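PDB 6LXU: L-methionine gamma-lyase from Fusobacterium nucleatum subsp. nucleatum, which belongs to the Cys/Met metabolism family of pyridoxal-phosphate-dependent enzymes and holds its cofactor covalently. Local coordinates for residues 92-97 with 242-247. Residues are numbered along the deposited sequence; the frame is centred on the assembly and turned at random.
Sequences AISSTL and DMTGAV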
ATOM      1  N   ALA A  92       8.878 -10.552  17.800  1.00  4.89           N
ATOM      2  CA  ALA A  92      10.296 -10.387  18.111  1.00  5.18           C
ATOM      3  C   ALA A  92      10.659 -11.107  19.405  1.00  5.37           C
ATOM      4  O   ALA A  92      11.665 -11.834  19.464  1.00  5.55           O
ATOM      5  CB  ALA A  92      10.634  -8.907  18.204  1.00  5.33           C
ATOM      6  N   ILE A  93       9.844 -10.902  20.438  1.00  5.43           N
ATOM      7  CA  ILE A  93      10.094 -11.491  21.760  1.00  5.68           C
ATOM      8  C   ILE A  93      10.011 -13.015  21.719  1.00  5.70           C
ATOM      9  O   ILE A  93      10.953 -13.718  22.153  1.00  6.14           O
ATOM     10  CB  ILE A  93       9.122 -10.889  22.790  1.00  5.81           C
ATOM     11  CG1 ILE A  93       9.476  -9.411  23.041  1.00  6.01           C
ATOM     12  CG2 ILE A  93       9.126 -11.652  24.115  1.00  6.04           C
ATOM     13  CD1 ILE A  93       8.326  -8.613  23.627  1.00  6.29           C
ATOM     14  N   SER A  94       8.913 -13.542  21.178  1.00  5.60           N
ATOM     15  CA  SER A  94       8.720 -14.990  21.127  1.00  5.69           C
ATOM     16  C   SER A  94       9.737 -15.662  20.215  1.00  5.74           C
ATOM     17  O   SER A  94      10.287 -16.712  20.567  1.00  5.98           O
ATOM     18  CB  SER A  94       7.283 -15.360  20.737  1.00  5.67           C
ATOM     19  OG  SER A  94       6.950 -14.906  19.439  1.00  5.70           O
ATOM     20  N   SER A  95      10.013 -15.092  19.043  1.00  5.64           N
ATOM     21  CA  SER A  95      10.986 -15.708  18.152  1.00  5.76           C
ATOM     22  C   SER A  95      12.336 -15.848  18.841  1.00  5.90           C
ATOM     23  O   SER A  95      13.021 -16.858  18.695  1.00  6.31           O
ATOM     24  CB  SER A  95      11.193 -14.901  16.888  1.00  5.54           C
ATOM     25  OG  SER A  95      10.023 -14.844  16.070  1.00  5.48           O
ATOM     26  N   THR A  96      12.716 -14.815  19.583  1.00  5.91           N
ATOM     27  CA  THR A  96      13.967 -14.835  20.342  1.00  6.26           C
ATOM     28  C   THR A  96      13.948 -15.927  21.413  1.00  6.41           C
ATOM     29  O   THR A  96      14.876 -16.745  21.489  1.00  6.64           O
ATOM     30  CB  THR A  96      14.231 -13.451  20.966  1.00  6.44           C
ATOM     31  OG1 THR A  96      14.386 -12.487  19.915  1.00  6.55           O
ATOM     32  CG2 THR A  96      15.500 -13.468  21.802  1.00  6.65           C
ATOM     33  N   LEU A  97      12.908 -15.955  22.222  1.00  6.70           N
ATOM     34  CA  LEU A  97      12.842 -16.910  23.329  1.00  7.08           C
ATOM     35  C   LEU A  97      12.770 -18.356  22.859  1.00  7.18           C
ATOM     36  O   LEU A  97      13.455 -19.230  23.425  1.00  7.44           O
ATOM     37  CB  LEU A  97      11.690 -16.559  24.262  1.00  7.30           C
ATOM     38  CG  LEU A  97      11.872 -15.233  25.019  1.00  7.63           C
ATOM     39  CD1 LEU A  97      10.603 -14.860  25.747  1.00  7.83           C
ATOM     40  CD2 LEU A  97      13.034 -15.280  25.998  1.00  8.11           C
ATOM     41  N   ASP A 242      10.644 -21.029  11.518  1.00  7.00           N
ATOM     42  CA  ASP A 242       9.884 -22.233  11.849  1.00  7.54           C
ATOM     43  C   ASP A 242       8.998 -22.110  13.075  1.00  7.53           C
ATOM     44  O   ASP A 242       7.946 -22.763  13.105  1.00  8.59           O
ATOM     45  CB  ASP A 242      10.841 -23.416  12.102  1.00  8.55           C
ATOM     46  CG  ASP A 242      11.720 -23.783  10.910  1.00  9.31           C
ATOM     47  OD1 ASP A 242      11.333 -23.520   9.775  1.00 10.31           O
ATOM     48  OD2 ASP A 242      12.789 -24.393  11.144  1.00 11.81           O
ATOM     49  N   MET A 243       9.398 -21.359  14.093  1.00  7.12           N
ATOM     50  CA  MET A 243       8.688 -21.466  15.356  0.60  6.86           C
ATOM     51  C   MET A 243       7.651 -20.385  15.618  1.00  6.53           C
ATOM     52  O   MET A 243       6.777 -20.584  16.450  1.00  6.38           O
ATOM     53  CB  MET A 243       9.686 -21.567  16.482  0.60  6.97           C
ATOM     54  CG  MET A 243      10.680 -22.688  16.228  0.60  7.09           C
ATOM     55  SD  MET A 243      11.805 -23.008  17.583  0.60  7.64           S
ATOM     56  CE  MET A 243      10.721 -23.753  18.801  0.60  8.01           C
ATOM     57  N   THR A 244       7.720 -19.267  14.889  1.00  5.84           N
ATOM     58  CA  THR A 244       6.669 -18.264  14.946  1.00  5.56           C
ATOM     59  C   THR A 244       6.123 -17.896  13.574  1.00  5.18           C
ATOM     60  O   THR A 244       4.956 -17.529  13.472  1.00  5.41           O
ATOM     61  CB  THR A 244       7.132 -16.975  15.622  1.00  5.46           C
ATOM     62  OG1 THR A 244       8.060 -16.308  14.757  1.00  5.44           O
ATOM     63  CG2 THR A 244       7.759 -17.236  16.987  1.00  5.53           C
ATOM     64  N   GLY A 245       6.952 -17.911  12.535  1.00  5.05           N
ATOM     65  CA  GLY A 245       6.496 -17.416  11.253  1.00  4.89           C
ATOM     66  C   GLY A 245       5.977 -15.985  11.290  1.00  4.73           C
ATOM     67  O   GLY A 245       5.125 -15.626  10.482  1.00  4.85           O
ATOM     68  N   ALA A 246       6.495 -15.158  12.195  1.00  4.74           N
ATOM     69  CA  ALA A 246       6.014 -13.780  12.343  1.00  4.84           C
ATOM     70  C   ALA A 246       6.694 -12.865  11.316  1.00  4.85           C
ATOM     71  O   ALA A 246       7.480 -11.985  11.659  1.00  4.91           O
ATOM     72  CB  ALA A 246       6.246 -13.307  13.759  1.00  5.07           C
ATOM     73  N   VAL A 247       6.332 -13.068  10.050  1.00  4.82           N
ATOM     74  CA  VAL A 247       6.987 -12.418   8.926  1.00  4.85           C
ATOM     75  C   VAL A 247       6.384 -11.056   8.664  1.00  4.73           C
ATOM     76  O   VAL A 247       5.193 -10.936   8.376  1.00  5.03           O
ATOM     77  CB  VAL A 247       6.876 -13.274   7.654  1.00  4.90           C
ATOM     78  CG1 VAL A 247       7.540 -12.599   6.468  1.00  4.99           C
ATOM     79  CG2 VAL A 247       7.505 -14.646   7.876  1.00  5.10           C
TER
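Thr-244 turns OG1 between its own backbone N and carbonyl carbon (chi1 70°), and Ser-95 swings OG back beside its backbone N, anti to the carbonyl carbon (chi1 -65°); the two hydroxyls thereby meet, with Thr-244 OG1 2.8 Å from Ser-95 OG. This joins helix 89-100 to the C-terminal end of helix 229-244, inside the large cofactor-binding domain of the aspartate-aminotransferase-like (type I) PLP fold. Ser-95 OG is bonded to Gly-91 O one turn back in its helix, and Thr-244 OG1 has a second, weak bond to Gly-239 O. Thr-244 OG1 also accepts from Ala-246 N at 3.2 Å with an N-H...O angle of 153°, an ST turn that ties the side chain to the chain leaving the helix. Gly-245, with positive phi, ends the helical run, and an inverse gamma turn follows, centred on Ala-246. The methyl branch of Thr-244 rests against both serine hydroxyls: CG2 lies 3.4 Å from Ser-95 OG and 3.5 Å from Ser-94 OG, the latter hydroxyl being bonded to Met-90 O. The contact is small, 129 Å² in all, yet buried, and it borders a subunit interface: Trp-98 NE1 of the second subunit is bonded to Met-243 O, and Met-243 of that subunit packs on Ser-94. On the far flank of helix 89-100, where Thr-96 touches Ile-205 and Val-207 of the central sheet, Ala-92 O takes Thr-96 N on one face of its carbonyl plane and Thr-96 OG1 on the other, OG1 at 2.8 Å.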